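PDB 5HZD: terminal uridylyltransferase 1 from Trypanosoma brucei, which catalyses the addition of uridines from UTP to the 3'-hydroxyl of guide RNAs, ribosomal RNAs and some mRNAs, and takes part in mitochondrial RNA editing. Local coordinates for residues Ala86-Ala91 with Arg277-Asn282; Gln92-Val97 with Lys103-Ile108; Val97-Asp102 with Met255-Leu260; Val113-Trp118 with Cys309-Ala314. One frame throughout, in Å; residues are numbered along the deposited sequence.

Contact 1. Residues Ala86-Ala91 with Arg277-Asn282; sequences AHRARA and RPELYN
The guanidinium of Arg88 meets Glu279 at its edge, with OE2 of the glutamate and a bridging water both lying in its plane, while the carboxylate is turned by 66° against it. Two nitrogens on the side of the arginine grip one oxygen: Arg88 NE gives Glu279 OE2 a nearly straight bond of 2.8 Å (168°), and Arg88 NH2 adds a longer, more bent one of 3.3 Å. Both arrive from the same face of the carboxylate, NE from well above its plane. The water accepts from Arg88 NH2 at 3.0 Å and donates to Glu279 OE2, closing a small polar ring. A bend at chi2 (83°) folds the carboxylate of Glu279 toward Arg88, leaving its OE1 to Thr247 and Gln92. Next to this salt bridge the contact turns apolar and buried. The methyl of Ala89 sits against the start of a tight turn, its CB 3.8 Å from Leu280 N and 4.0 Å from Glu279 CB; Leu280 CD1 lies alongside, 3.6 Å from Ala89 O. A small residue on the helix lets the backbones come close, with Ala89 CA and Leu280 CA 4.4 Å apart. Helix 80-100 thus clasps the loop entering strand 285-288, which carries Asp286, probably important for catalysis, an arrangement that belongs to the sheet-and-helix palm of the nucleotidyltransferase fold.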
loop_
_atom_site.group_PDB
_atom_site.type_symbol
_atom_site.label_atom_id
_atom_site.label_comp_id
_atom_site.label_asym_id
_atom_site.label_seq_id
_atom_site.Cartn_x
_atom_site.Cartn_y
_atom_site.Cartn_z
ATOM N N ALA A 86 4.499 -13.105 -5.564
ATOM C CA ALA A 86 3.641 -12.009 -6.033
ATOM C C ALA A 86 3.829 -11.772 -7.545
ATOM O O ALA A 86 2.867 -11.485 -8.251
ATOM C CB ALA A 86 3.914 -10.693 -5.230
ATOM N N HIS A 87 5.060 -11.896 -8.027
ATOM C CA HIS A 87 5.327 -11.793 -9.465
ATOM C C HIS A 87 4.530 -12.835 -10.250
ATOM O O HIS A 87 3.960 -12.539 -11.318
ATOM C CB HIS A 87 6.803 -11.972 -9.793
ATOM C CG HIS A 87 7.703 -10.920 -9.217
ATOM N ND1 HIS A 87 9.061 -10.941 -9.430
ATOM C CD2 HIS A 87 7.444 -9.813 -8.483
ATOM C CE1 HIS A 87 9.610 -9.900 -8.826
ATOM N NE2 HIS A 87 8.659 -9.204 -8.242
ATOM N N ARG A 88 4.509 -14.059 -9.748
ATOM C CA ARG A 88 3.766 -15.102 -10.442
ATOM C C ARG A 88 2.273 -14.805 -10.405
ATOM O O ARG A 88 1.561 -14.985 -11.416
ATOM C CB ARG A 88 4.081 -16.459 -9.842
ATOM C CG ARG A 88 5.537 -16.828 -10.085
ATOM C CD ARG A 88 5.850 -18.292 -9.869
ATOM N NE ARG A 88 5.852 -18.621 -8.456
ATOM C CZ ARG A 88 6.893 -18.481 -7.645
ATOM N NH1 ARG A 88 8.066 -18.027 -8.101
ATOM N NH2 ARG A 88 6.764 -18.814 -6.364
ATOM N N ALA A 89 1.764 -14.356 -9.249
ATOM C CA ALA A 89 0.355 -13.993 -9.179
ATOM C C ALA A 89 -0.018 -12.903 -10.178
ATOM O O ALA A 89 -1.085 -12.948 -10.796
ATOM C CB ALA A 89 -0.031 -13.563 -7.737
ATOM N N ARG A 90 0.872 -11.921 -10.346
ATOM C CA ARG A 90 0.647 -10.826 -11.286
ATOM C C ARG A 90 0.534 -11.377 -12.705
ATOM O O ARG A 90 -0.360 -10.987 -13.443
ATOM C CB ARG A 90 1.831 -9.826 -11.244
ATOM C CG ARG A 90 1.556 -8.514 -12.007
ATOM C CD ARG A 90 2.866 -7.843 -12.479
ATOM N NE ARG A 90 3.542 -8.790 -13.345
ATOM C CZ ARG A 90 3.226 -8.959 -14.615
ATOM N NH1 ARG A 90 2.287 -8.177 -15.183
ATOM N NH2 ARG A 90 3.834 -9.914 -15.308
ATOM N N ALA A 91 1.454 -12.273 -13.091
ATOM C CA ALA A 91 1.407 -12.841 -14.433
ATOM C C ALA A 91 0.142 -13.649 -14.616
ATOM O O ALA A 91 -0.457 -13.622 -15.708
ATOM C CB ALA A 91 2.644 -13.692 -14.703
ATOM N N ARG A 277 -3.431 -24.382 -4.802
ATOM C CA ARG A 277 -3.729 -23.695 -6.061
ATOM C C ARG A 277 -2.624 -22.716 -6.428
ATOM O O ARG A 277 -1.739 -22.415 -5.599
ATOM C CB ARG A 277 -5.062 -22.947 -5.884
ATOM C CG ARG A 277 -6.288 -23.875 -5.765
ATOM C CD ARG A 277 -7.576 -23.090 -5.533
ATOM N NE ARG A 277 -8.719 -23.847 -6.039
ATOM C CZ ARG A 277 -9.929 -23.322 -6.223
ATOM N NH1 ARG A 277 -10.143 -22.047 -5.896
ATOM N NH2 ARG A 277 -10.917 -24.068 -6.714
ATOM N N PRO A 278 -2.664 -22.193 -7.663
ATOM C CA PRO A 278 -1.744 -21.125 -8.068
ATOM C C PRO A 278 -1.762 -19.891 -7.133
ATOM O O PRO A 278 -2.780 -19.614 -6.464
ATOM C CB PRO A 278 -2.266 -20.729 -9.452
ATOM C CG PRO A 278 -2.846 -22.029 -9.988
ATOM C CD PRO A 278 -3.500 -22.668 -8.794
ATOM N N GLU A 279 -0.642 -19.176 -7.096
ATOM C CA GLU A 279 -0.430 -18.021 -6.192
ATOM C C GLU A 279 -1.594 -17.025 -6.105
ATOM O O GLU A 279 -1.951 -16.554 -5.010
ATOM C CB GLU A 279 0.879 -17.303 -6.567
ATOM C CG GLU A 279 2.174 -18.074 -6.210
ATOM C CD GLU A 279 2.604 -19.126 -7.236
ATOM O OE1 GLU A 279 1.897 -19.376 -8.254
ATOM O OE2 GLU A 279 3.672 -19.745 -7.045
ATOM N N LEU A 280 -2.200 -16.697 -7.245
ATOM C CA LEU A 280 -3.229 -15.664 -7.280
ATOM C C LEU A 280 -4.421 -16.025 -6.384
ATOM O O LEU A 280 -5.101 -15.140 -5.831
ATOM C CB LEU A 280 -3.675 -15.440 -8.731
ATOM C CG LEU A 280 -4.662 -14.300 -8.933
ATOM C CD1 LEU A 280 -4.011 -12.942 -8.633
ATOM C CD2 LEU A 280 -5.271 -14.298 -10.329
ATOM N N TYR A 281 -4.661 -17.317 -6.208
ATOM C CA TYR A 281 -5.801 -17.765 -5.392
ATOM C C TYR A 281 -5.533 -17.618 -3.906
ATOM O O TYR A 281 -6.452 -17.682 -3.088
ATOM C CB TYR A 281 -6.118 -19.246 -5.667
ATOM C CG TYR A 281 -6.639 -19.538 -7.036
ATOM C CD1 TYR A 281 -8.015 -19.597 -7.283
ATOM C CD2 TYR A 281 -5.775 -19.757 -8.099
ATOM C CE1 TYR A 281 -8.493 -19.883 -8.552
ATOM C CE2 TYR A 281 -6.258 -20.028 -9.384
ATOM C CZ TYR A 281 -7.606 -20.085 -9.603
ATOM O OH TYR A 281 -8.026 -20.378 -10.889
ATOM N N ASN A 282 -4.278 -17.428 -3.537
ATOM C CA ASN A 282 -3.856 -17.561 -2.159
ATOM C C ASN A 282 -3.507 -16.237 -1.494
ATOM O O ASN A 282 -3.135 -16.210 -0.320
ATOM C CB ASN A 282 -2.622 -18.461 -2.104
ATOM C CG ASN A 282 -2.884 -19.835 -2.673
ATOM O OD1 ASN A 282 -4.005 -20.340 -2.611
ATOM N ND2 ASN A 282 -1.845 -20.463 -3.224
HETATM O O HOH W 1 4.918 -20.468 -4.700
#

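Contact 2. Residues Gln92-Val97 with Lys103-Ile108; sequences QLECVV and KARVFI
Glu94 reaches from helix 80-100 across to Arg105 and Val106, and each step of its side chain finds a partner on strand 105-109. Its CB rests on the methyl Val106 CG2 at 3.8 Å, and CG continues past the same methyl. With CG anti to the backbone N (chi1 -172°) and the chain extended beyond it, the carboxylate is carried alongside the strand's outer edge, where Glu94 CD packs 3.5 Å from Arg105 CD. At the tip the two oxygens part company. OE2 takes the backbone N-H of Val106 in a nearly straight bond (Val106 N to Glu94 OE2 3.0 Å, 170°), approached on the anti side and a little out of the carboxylate plane; the same oxygen forms a salt bridge with Arg90 one helical turn back. OE1 stays near Arg105 NE at 4.1 Å, but well out of the guanidinium plane, so any attraction is probably of charge alone. Val106 fills the apolar half of the contact: its CG1 touches Leu93 CD2 at 4.0 Å, and its CG2 meets Val97 CG2 at 3.8 Å, beside which lies the methyl of Ala104. Helix and strand run roughly antiparallel, their axes 7.6 Å apart at an angle of 147°. The strand forms one edge of the five-stranded sheet, hydrogen-bonded to strand 124-129, whose Phe126 touches both Leu93 and Val106, while Val97 also leans on Ile150 of helix 143-156.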
loop_
_atom_site.group_PDB
_atom_site.type_symbol
_atom_site.label_atom_id
_atom_site.label_comp_id
_atom_site.label_asym_id
_atom_site.label_seq_id
_atom_site.Cartn_x
_atom_site.Cartn_y
_atom_site.Cartn_z
ATOM N N GLN A 92 -0.276 -14.361 -13.571
ATOM C CA GLN A 92 -1.542 -15.121 -13.625
ATOM C C GLN A 92 -2.729 -14.202 -13.863
ATOM O O GLN A 92 -3.568 -14.447 -14.727
ATOM C CB GLN A 92 -1.716 -15.947 -12.335
ATOM C CG GLN A 92 -0.681 -17.052 -12.259
ATOM C CD GLN A 92 -0.387 -17.538 -10.860
ATOM O OE1 GLN A 92 -1.187 -17.327 -9.925
ATOM N NE2 GLN A 92 0.726 -18.233 -10.706
ATOM N N LEU A 93 -2.798 -13.116 -13.100
ATOM C CA LEU A 93 -3.884 -12.164 -13.274
ATOM C C LEU A 93 -3.854 -11.558 -14.669
ATOM O O LEU A 93 -4.909 -11.351 -15.277
ATOM C CB LEU A 93 -3.828 -11.069 -12.198
ATOM C CG LEU A 93 -4.996 -10.080 -12.299
ATOM C CD1 LEU A 93 -6.381 -10.728 -12.106
ATOM C CD2 LEU A 93 -4.794 -8.974 -11.218
ATOM N N GLU A 94 -2.661 -11.343 -15.224
ATOM C CA GLU A 94 -2.603 -10.715 -16.540
ATOM C C GLU A 94 -3.198 -11.617 -17.596
ATOM O O GLU A 94 -3.868 -11.142 -18.513
ATOM C CB GLU A 94 -1.175 -10.316 -16.884
ATOM C CG GLU A 94 -1.046 -9.492 -18.157
ATOM C CD GLU A 94 0.346 -8.917 -18.278
ATOM O OE1 GLU A 94 1.132 -9.461 -19.087
ATOM O OE2 GLU A 94 0.685 -7.924 -17.566
ATOM N N CYS A 95 -3.029 -12.927 -17.457
ATOM C CA CYS A 95 -3.667 -13.901 -18.361
ATOM C C CYS A 95 -5.168 -13.774 -18.343
ATOM O O CYS A 95 -5.851 -13.903 -19.368
ATOM C CB CYS A 95 -3.326 -15.316 -17.920
ATOM S SG CYS A 95 -1.627 -15.795 -18.098
ATOM N N VAL A 96 -5.702 -13.551 -17.147
ATOM C CA VAL A 96 -7.146 -13.456 -17.011
ATOM C C VAL A 96 -7.631 -12.150 -17.628
ATOM O O VAL A 96 -8.564 -12.148 -18.461
ATOM C CB VAL A 96 -7.569 -13.493 -15.524
ATOM C CG1 VAL A 96 -9.096 -13.299 -15.419
ATOM C CG2 VAL A 96 -7.135 -14.787 -14.874
ATOM N N VAL A 97 -7.008 -11.017 -17.262
ATOM C CA VAL A 97 -7.567 -9.747 -17.722
ATOM C C VAL A 97 -7.387 -9.527 -19.215
ATOM O O VAL A 97 -8.188 -8.806 -19.811
ATOM C CB VAL A 97 -7.083 -8.538 -16.920
ATOM C CG1 VAL A 97 -7.320 -8.777 -15.422
ATOM C CG2 VAL A 97 -5.644 -8.300 -17.182
ATOM N N LYS A 103 -5.072 -5.646 -24.664
ATOM C CA LYS A 103 -3.942 -4.749 -24.498
ATOM C C LYS A 103 -3.732 -4.303 -23.046
ATOM O O LYS A 103 -2.784 -3.583 -22.764
ATOM C CB LYS A 103 -4.115 -3.530 -25.381
ATOM C CG LYS A 103 -3.891 -3.870 -26.864
ATOM C CD LYS A 103 -4.141 -2.669 -27.730
ATOM C CE LYS A 103 -3.026 -1.657 -27.550
ATOM N NZ LYS A 103 -3.143 -0.541 -28.535
ATOM N N ALA A 104 -4.609 -4.725 -22.147
ATOM C CA ALA A 104 -4.390 -4.457 -20.730
ATOM C C ALA A 104 -3.175 -5.206 -20.177
ATOM O O ALA A 104 -2.927 -6.371 -20.524
ATOM C CB ALA A 104 -5.607 -4.827 -19.938
ATOM N N ARG A 105 -2.445 -4.539 -19.281
ATOM C CA ARG A 105 -1.339 -5.155 -18.568
ATOM C C ARG A 105 -1.516 -4.882 -17.087
ATOM O O ARG A 105 -2.231 -3.955 -16.701
ATOM C CB ARG A 105 0.016 -4.633 -19.072
ATOM C CG ARG A 105 0.283 -4.981 -20.557
ATOM C CD ARG A 105 0.381 -6.483 -20.754
ATOM N NE ARG A 105 0.704 -6.801 -22.162
ATOM C CZ ARG A 105 -0.201 -6.959 -23.129
ATOM N NH1 ARG A 105 -1.491 -6.841 -22.870
ATOM N NH2 ARG A 105 0.193 -7.216 -24.371
ATOM N N VAL A 106 -0.898 -5.715 -16.265
ATOM C CA VAL A 106 -1.098 -5.650 -14.817
ATOM C C VAL A 106 0.171 -5.111 -14.162
ATOM O O VAL A 106 1.266 -5.602 -14.419
ATOM C CB VAL A 106 -1.447 -7.053 -14.238
ATOM C CG1 VAL A 106 -1.613 -6.988 -12.689
ATOM C CG2 VAL A 106 -2.766 -7.573 -14.850
ATOM N N PHE A 107 0.010 -4.090 -13.312
ATOM C CA PHE A 107 1.134 -3.461 -12.611
ATOM C C PHE A 107 0.919 -3.667 -11.123
ATOM O O PHE A 107 -0.168 -3.364 -10.629
ATOM C CB PHE A 107 1.084 -1.944 -12.843
ATOM C CG PHE A 107 1.250 -1.521 -14.292
ATOM C CD1 PHE A 107 0.205 -1.717 -15.206
ATOM C CD2 PHE A 107 2.394 -0.862 -14.724
ATOM C CE1 PHE A 107 0.327 -1.328 -16.522
ATOM C CE2 PHE A 107 2.510 -0.445 -16.049
ATOM C CZ PHE A 107 1.493 -0.696 -16.952
ATOM N N ILE A 108 1.913 -4.166 -10.388
ATOM C CA ILE A 108 1.795 -4.180 -8.916
ATOM C C ILE A 108 2.110 -2.790 -8.355
ATOM O O ILE A 108 3.055 -2.134 -8.807
ATOM C CB ILE A 108 2.727 -5.204 -8.292
ATOM C CG1 ILE A 108 2.242 -6.614 -8.646
ATOM C CG2 ILE A 108 2.805 -5.006 -6.746
ATOM C CD1 ILE A 108 3.190 -7.744 -8.203
#

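Contact 3. Residues Val97-Asp102 with Met255-Leu260; sequences VRRWHD and MCSPAL
Arg99 and Met255 lie alongside each other, their chains pointing opposite ways, and their apolar parts make the more readily defined share of the contact. The methyl Met255 CE lies 3.6 Å from Arg99 CB and 4.0 Å from Arg99 CG. Three successive torsions near -60° curl Met255 into a hook that brings this methyl toward the helix end.

The placement of the guanidinium is less certain, because Arg99 is modelled in two conformers. In the one described, bent at chi2 and chi3, Met255 CE also lies over one face of the group, and the hydroxyl of Ser257 approaches the opposite face, its OG 3.7 Å from Arg99 NH2 and displaced toward the rim.

The polar share concerns the carbonyl oxygen of Met255, toward which this conformer turns. Arg99 NH1 comes to 2.8 Å from Met255 O, whereas NH2 is modelled too close to that oxygen to be taken at face value.

An ionic pair lies within segment 97-102 itself: Arg98 NH1 binds Asp102 OD1 at 2.9 Å on the syn side, tying the last helical turn to the loop that follows, while Asp102 O also receives Arg105 NH1. Chemically, then, the firm part of the link to 255-260 is a buried methionine's methyl against the aliphatic stem of an exposed arginine, and the polar link to Met255 O remains uncertain.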
loop_
_atom_site.group_PDB
_atom_site.type_symbol
_atom_site.label_atom_id
_atom_site.label_comp_id
_atom_site.label_asym_id
_atom_site.label_seq_id
_atom_site.Cartn_x
_atom_site.Cartn_y
_atom_site.Cartn_z
ATOM N N VAL A 97 -7.008 -11.017 -17.262
ATOM C CA VAL A 97 -7.567 -9.747 -17.722
ATOM C C VAL A 97 -7.387 -9.527 -19.215
ATOM O O VAL A 97 -8.188 -8.806 -19.811
ATOM C CB VAL A 97 -7.083 -8.538 -16.920
ATOM C CG1 VAL A 97 -7.320 -8.777 -15.422
ATOM C CG2 VAL A 97 -5.644 -8.300 -17.182
ATOM N N ARG A 98 -6.383 -10.154 -19.835
ATOM C CA ARG A 98 -6.265 -10.020 -21.298
ATOM C C ARG A 98 -7.401 -10.661 -22.061
ATOM O O ARG A 98 -7.612 -10.340 -23.215
ATOM C CB ARG A 98 -4.915 -10.544 -21.795
ATOM C CG ARG A 98 -3.791 -9.598 -21.405
ATOM C CD ARG A 98 -2.437 -10.046 -21.933
ATOM N NE ARG A 98 -2.484 -9.985 -23.394
ATOM C CZ ARG A 98 -1.512 -10.380 -24.208
ATOM N NH1 ARG A 98 -1.675 -10.259 -25.520
ATOM N NH2 ARG A 98 -0.415 -10.919 -23.717
ATOM N N ARG A 99 -8.152 -11.561 -21.449
ATOM C CA ARG A 99 -9.337 -12.103 -22.123
ATOM C C ARG A 99 -10.436 -11.045 -22.206
ATOM O O ARG A 99 -11.232 -11.048 -23.140
ATOM C CB ARG A 99 -9.839 -13.375 -21.425
ATOM C CG ARG A 99 -11.258 -13.844 -21.808
ATOM C CD ARG A 99 -11.371 -14.489 -23.204
ATOM N NE ARG A 99 -10.212 -15.295 -23.585
ATOM C CZ ARG A 99 -10.013 -16.558 -23.217
ATOM N NH1 ARG A 99 -10.888 -17.174 -22.432
ATOM N NH2 ARG A 99 -8.927 -17.203 -23.630
ATOM N N TRP A 100 -10.449 -10.116 -21.245
ATOM C CA TRP A 100 -11.382 -8.995 -21.260
ATOM C C TRP A 100 -10.886 -7.883 -22.193
ATOM O O TRP A 100 -11.636 -7.342 -23.016
ATOM C CB TRP A 100 -11.544 -8.490 -19.828
ATOM C CG TRP A 100 -12.179 -7.161 -19.698
ATOM C CD1 TRP A 100 -13.470 -6.834 -19.966
ATOM C CD2 TRP A 100 -11.527 -5.970 -19.262
ATOM N NE1 TRP A 100 -13.671 -5.486 -19.714
ATOM C CE2 TRP A 100 -12.494 -4.940 -19.280
ATOM C CE3 TRP A 100 -10.226 -5.682 -18.846
ATOM C CZ2 TRP A 100 -12.188 -3.616 -18.921
ATOM C CZ3 TRP A 100 -9.907 -4.373 -18.496
ATOM C CH2 TRP A 100 -10.907 -3.357 -18.517
ATOM N N HIS A 101 -9.605 -7.576 -22.101
ATOM C CA HIS A 101 -9.040 -6.508 -22.912
ATOM C C HIS A 101 -7.606 -6.859 -23.262
ATOM O O HIS A 101 -6.724 -6.800 -22.416
ATOM C CB HIS A 101 -9.076 -5.199 -22.128
ATOM C CG HIS A 101 -8.758 -4.008 -22.959
ATOM N ND1 HIS A 101 -9.631 -3.507 -23.900
ATOM C CD2 HIS A 101 -7.654 -3.229 -23.007
ATOM C CE1 HIS A 101 -9.080 -2.457 -24.485
ATOM N NE2 HIS A 101 -7.881 -2.272 -23.964
ATOM N N ASP A 102 -7.374 -7.239 -24.525
ATOM C CA ASP A 102 -6.093 -7.832 -24.881
ATOM C C ASP A 102 -4.880 -6.956 -24.609
ATOM O O ASP A 102 -3.780 -7.464 -24.320
ATOM C CB ASP A 102 -6.075 -8.275 -26.352
ATOM C CG ASP A 102 -4.770 -8.936 -26.717
ATOM O OD1 ASP A 102 -4.497 -10.030 -26.151
ATOM O OD2 ASP A 102 -4.003 -8.337 -27.525
ATOM N N MET A 255 -7.393 -20.414 -18.966
ATOM C CA MET A 255 -7.956 -19.289 -19.728
ATOM C C MET A 255 -8.124 -19.571 -21.213
ATOM O O MET A 255 -8.570 -18.698 -21.951
ATOM C CB MET A 255 -7.129 -18.013 -19.518
ATOM C CG MET A 255 -7.243 -17.417 -18.111
ATOM S SD MET A 255 -8.951 -17.084 -17.622
ATOM C CE MET A 255 -9.402 -15.952 -18.940
ATOM N N CYS A 256 -7.775 -20.774 -21.670
ATOM C CA CYS A 256 -7.917 -21.066 -23.097
ATOM C C CYS A 256 -9.396 -21.079 -23.471
ATOM O O CYS A 256 -10.276 -21.177 -22.612
ATOM C CB CYS A 256 -7.222 -22.379 -23.502
ATOM S SG CYS A 256 -8.153 -23.871 -23.106
ATOM N N SER A 257 -9.687 -20.935 -24.754
ATOM C CA SER A 257 -11.073 -21.040 -25.163
ATOM C C SER A 257 -11.223 -22.175 -26.162
ATOM O O SER A 257 -11.009 -21.998 -27.369
ATOM C CB SER A 257 -11.613 -19.708 -25.697
ATOM O OG SER A 257 -10.603 -18.982 -26.365
ATOM N N PRO A 258 -11.601 -23.362 -25.661
ATOM C CA PRO A 258 -11.708 -24.535 -26.540
ATOM C C PRO A 258 -12.770 -24.356 -27.617
ATOM O O PRO A 258 -13.796 -23.740 -27.371
ATOM C CB PRO A 258 -12.125 -25.656 -25.579
ATOM C CG PRO A 258 -11.793 -25.139 -24.193
ATOM C CD PRO A 258 -11.993 -23.661 -24.272
ATOM N N ALA A 259 -12.510 -24.878 -28.805
ATOM C CA ALA A 259 -13.487 -24.888 -29.878
ATOM C C ALA A 259 -13.659 -26.333 -30.276
ATOM O O ALA A 259 -12.967 -26.834 -31.168
ATOM C CB ALA A 259 -13.009 -24.073 -31.073
ATOM N N LEU A 260 -14.575 -27.016 -29.608
ATOM C CA LEU A 260 -14.717 -28.431 -29.834
ATOM C C LEU A 260 -15.625 -28.628 -31.035
ATOM O O LEU A 260 -16.368 -27.724 -31.431
ATOM C CB LEU A 260 -15.253 -29.115 -28.574
ATOM C CG LEU A 260 -14.395 -28.815 -27.334
ATOM C CD1 LEU A 260 -14.936 -29.595 -26.151
ATOM C CD2 LEU A 260 -12.909 -29.087 -27.536
#

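Contact 4. Residues Val113-Trp118 with Cys309-Ala314; sequences VAMGVW and CARPGA
Met115 and Arg311 approach to 6.2 Å between their CA atoms just where the chain leaves helix 111-114, Gly116 breaking away with a positive phi of 64°. That break presents the carbonyl of Met115 to the arginine of the facing helix. Arg311 NH1 donates to Met115 O over 2.9 Å in an almost straight bond (168°), the oxygen lying in the guanidinium plane at its edge. The stem, extended through chi2, puts Arg311 CD 3.1 Å from Met115 O, and the bend at chi3 (-69°) then turns the guanidinium so that NH1 faces the same oxygen. Buried here, the guanidinium has further carbonyl partners, NH1 binding Thr376 O and NH2 binding Pro377 O, so one side chain gathers three backbone oxygens from two parts of the chain. The side chain of Met115 lies against the aliphatic stem of Arg311: its SD is 4.1 Å from Arg311 CG, and its methyl CE ends on Ala314 CB at 3.8 Å, one turn along the same helix. Val117 CG1 adds a lighter touch, 4.2 Å from Arg311 NH1. The contact joins the palm to the start of helix 310-324, which further on carries the UTP-binding Lys318 and Lys322. Leu304 of helix 292-304 packs on both Met115 and Arg311, whereas Pro312, directed away from the palm segment, faces helix 59-76, and Cys309 meets helix 385-409.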
loop_
_atom_site.group_PDB
_atom_site.type_symbol
_atom_site.label_atom_id
_atom_site.label_comp_id
_atom_site.label_asym_id
_atom_site.label_seq_id
_atom_site.Cartn_x
_atom_site.Cartn_y
_atom_site.Cartn_z
ATOM N N VAL A 113 6.293 -2.311 -3.844
ATOM C CA VAL A 113 7.052 -1.340 -4.603
ATOM C C VAL A 113 7.756 -0.392 -3.648
ATOM O O VAL A 113 8.973 -0.268 -3.693
ATOM C CB VAL A 113 6.150 -0.574 -5.568
ATOM C CG1 VAL A 113 6.933 0.571 -6.256
ATOM C CG2 VAL A 113 5.646 -1.534 -6.625
ATOM N N ALA A 114 6.999 0.241 -2.768
ATOM C CA ALA A 114 7.559 1.277 -1.895
ATOM C C ALA A 114 8.681 0.767 -0.987
ATOM O O ALA A 114 9.667 1.489 -0.787
ATOM C CB ALA A 114 6.456 1.882 -1.060
ATOM N N MET A 115 8.562 -0.464 -0.478
ATOM C CA MET A 115 9.538 -1.010 0.488
ATOM C C MET A 115 10.473 -2.030 -0.121
ATOM O O MET A 115 11.393 -2.485 0.553
ATOM C CB MET A 115 8.831 -1.692 1.666
ATOM C CG MET A 115 7.758 -0.860 2.331
ATOM S SD MET A 115 8.541 0.390 3.389
ATOM C CE MET A 115 7.150 1.458 3.743
ATOM N N GLY A 116 10.238 -2.425 -1.372
ATOM C CA GLY A 116 11.112 -3.373 -2.047
ATOM C C GLY A 116 11.148 -4.760 -1.433
ATOM O O GLY A 116 12.044 -5.537 -1.725
ATOM N N VAL A 117 10.152 -5.067 -0.597
ATOM C CA VAL A 117 10.022 -6.386 0.008
ATOM C C VAL A 117 8.530 -6.710 0.137
ATOM O O VAL A 117 7.685 -5.800 0.079
ATOM C CB VAL A 117 10.651 -6.449 1.443
ATOM C CG1 VAL A 117 12.143 -6.196 1.399
ATOM C CG2 VAL A 117 9.950 -5.473 2.390
ATOM N N TRP A 118 8.215 -7.995 0.332
ATOM C CA TRP A 118 6.837 -8.411 0.623
ATOM C C TRP A 118 6.872 -9.575 1.621
ATOM O O TRP A 118 7.674 -10.490 1.467
ATOM C CB TRP A 118 6.128 -8.805 -0.675
ATOM C CG TRP A 118 4.673 -9.223 -0.483
ATOM C CD1 TRP A 118 3.671 -8.490 0.066
ATOM C CD2 TRP A 118 4.094 -10.462 -0.888
ATOM N NE1 TRP A 118 2.494 -9.195 0.034
ATOM C CE2 TRP A 118 2.730 -10.418 -0.527
ATOM C CE3 TRP A 118 4.596 -11.614 -1.496
ATOM C CZ2 TRP A 118 1.848 -11.468 -0.796
ATOM C CZ3 TRP A 118 3.720 -12.665 -1.738
ATOM C CH2 TRP A 118 2.367 -12.586 -1.372
ATOM N N CYS A 309 18.244 3.448 6.732
ATOM C CA CYS A 309 17.278 3.411 7.823
ATOM C C CYS A 309 15.906 3.939 7.419
ATOM O O CYS A 309 14.949 3.974 8.240
ATOM C CB CYS A 309 17.804 4.208 9.021
ATOM S SG CYS A 309 19.322 3.520 9.613
ATOM N N ALA A 310 15.735 4.315 6.151
ATOM C CA ALA A 310 14.470 4.938 5.780
ATOM C C ALA A 310 13.298 3.962 5.702
ATOM O O ALA A 310 12.196 4.253 6.194
ATOM C CB ALA A 310 14.614 5.739 4.452
ATOM N N ARG A 311 13.503 2.775 5.126
ATOM C CA ARG A 311 12.385 1.820 5.156
ATOM C C ARG A 311 12.060 1.307 6.567
ATOM O O ARG A 311 10.881 1.249 6.932
ATOM C CB ARG A 311 12.618 0.651 4.201
ATOM C CG ARG A 311 12.561 1.047 2.722
ATOM C CD ARG A 311 12.975 -0.158 1.881
ATOM N NE ARG A 311 14.384 -0.454 2.066
ATOM C CZ ARG A 311 14.942 -1.601 1.704
ATOM N NH1 ARG A 311 14.196 -2.566 1.170
ATOM N NH2 ARG A 311 16.241 -1.782 1.907
ATOM N N PRO A 312 13.080 0.930 7.364
ATOM C CA PRO A 312 12.737 0.468 8.717
ATOM C C PRO A 312 11.954 1.514 9.510
ATOM O O PRO A 312 10.954 1.196 10.185
ATOM C CB PRO A 312 14.116 0.172 9.339
ATOM C CG PRO A 312 14.910 -0.313 8.147
ATOM C CD PRO A 312 14.510 0.695 7.063
ATOM N N GLY A 313 12.334 2.784 9.403
ATOM C CA GLY A 313 11.576 3.795 10.115
ATOM C C GLY A 313 10.157 3.938 9.593
ATOM O O GLY A 313 9.246 4.163 10.375
ATOM N N ALA A 314 9.984 3.838 8.275
ATOM C CA ALA A 314 8.670 3.973 7.679
ATOM C C ALA A 314 7.769 2.842 8.151
ATOM O O ALA A 314 6.577 3.064 8.425
ATOM C CB ALA A 314 8.784 3.940 6.167
#

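Overall arrangement
From the N terminus, helix 80-100 supplies one side of contacts 1, 2 and 3 in succession. Contact 2 closes the shortest loop, a short connection from helix to edge strand, and lies wholly within the long excursion spanned by contact 1. Contact 3 shares Val97 with contact 2 and crosses it; its own loop, which takes in three of the four strands of the second sheet and helix 247-254, also falls inside that of contact 1. Contact 4 opens just after strand 105-109 and crosses both contacts 1 and 3, coming back at helix 310-324. Together they tie helix 80-100 to the palm sheet and to the chain returning from the four-stranded sheet, and the palm to the helices beyond.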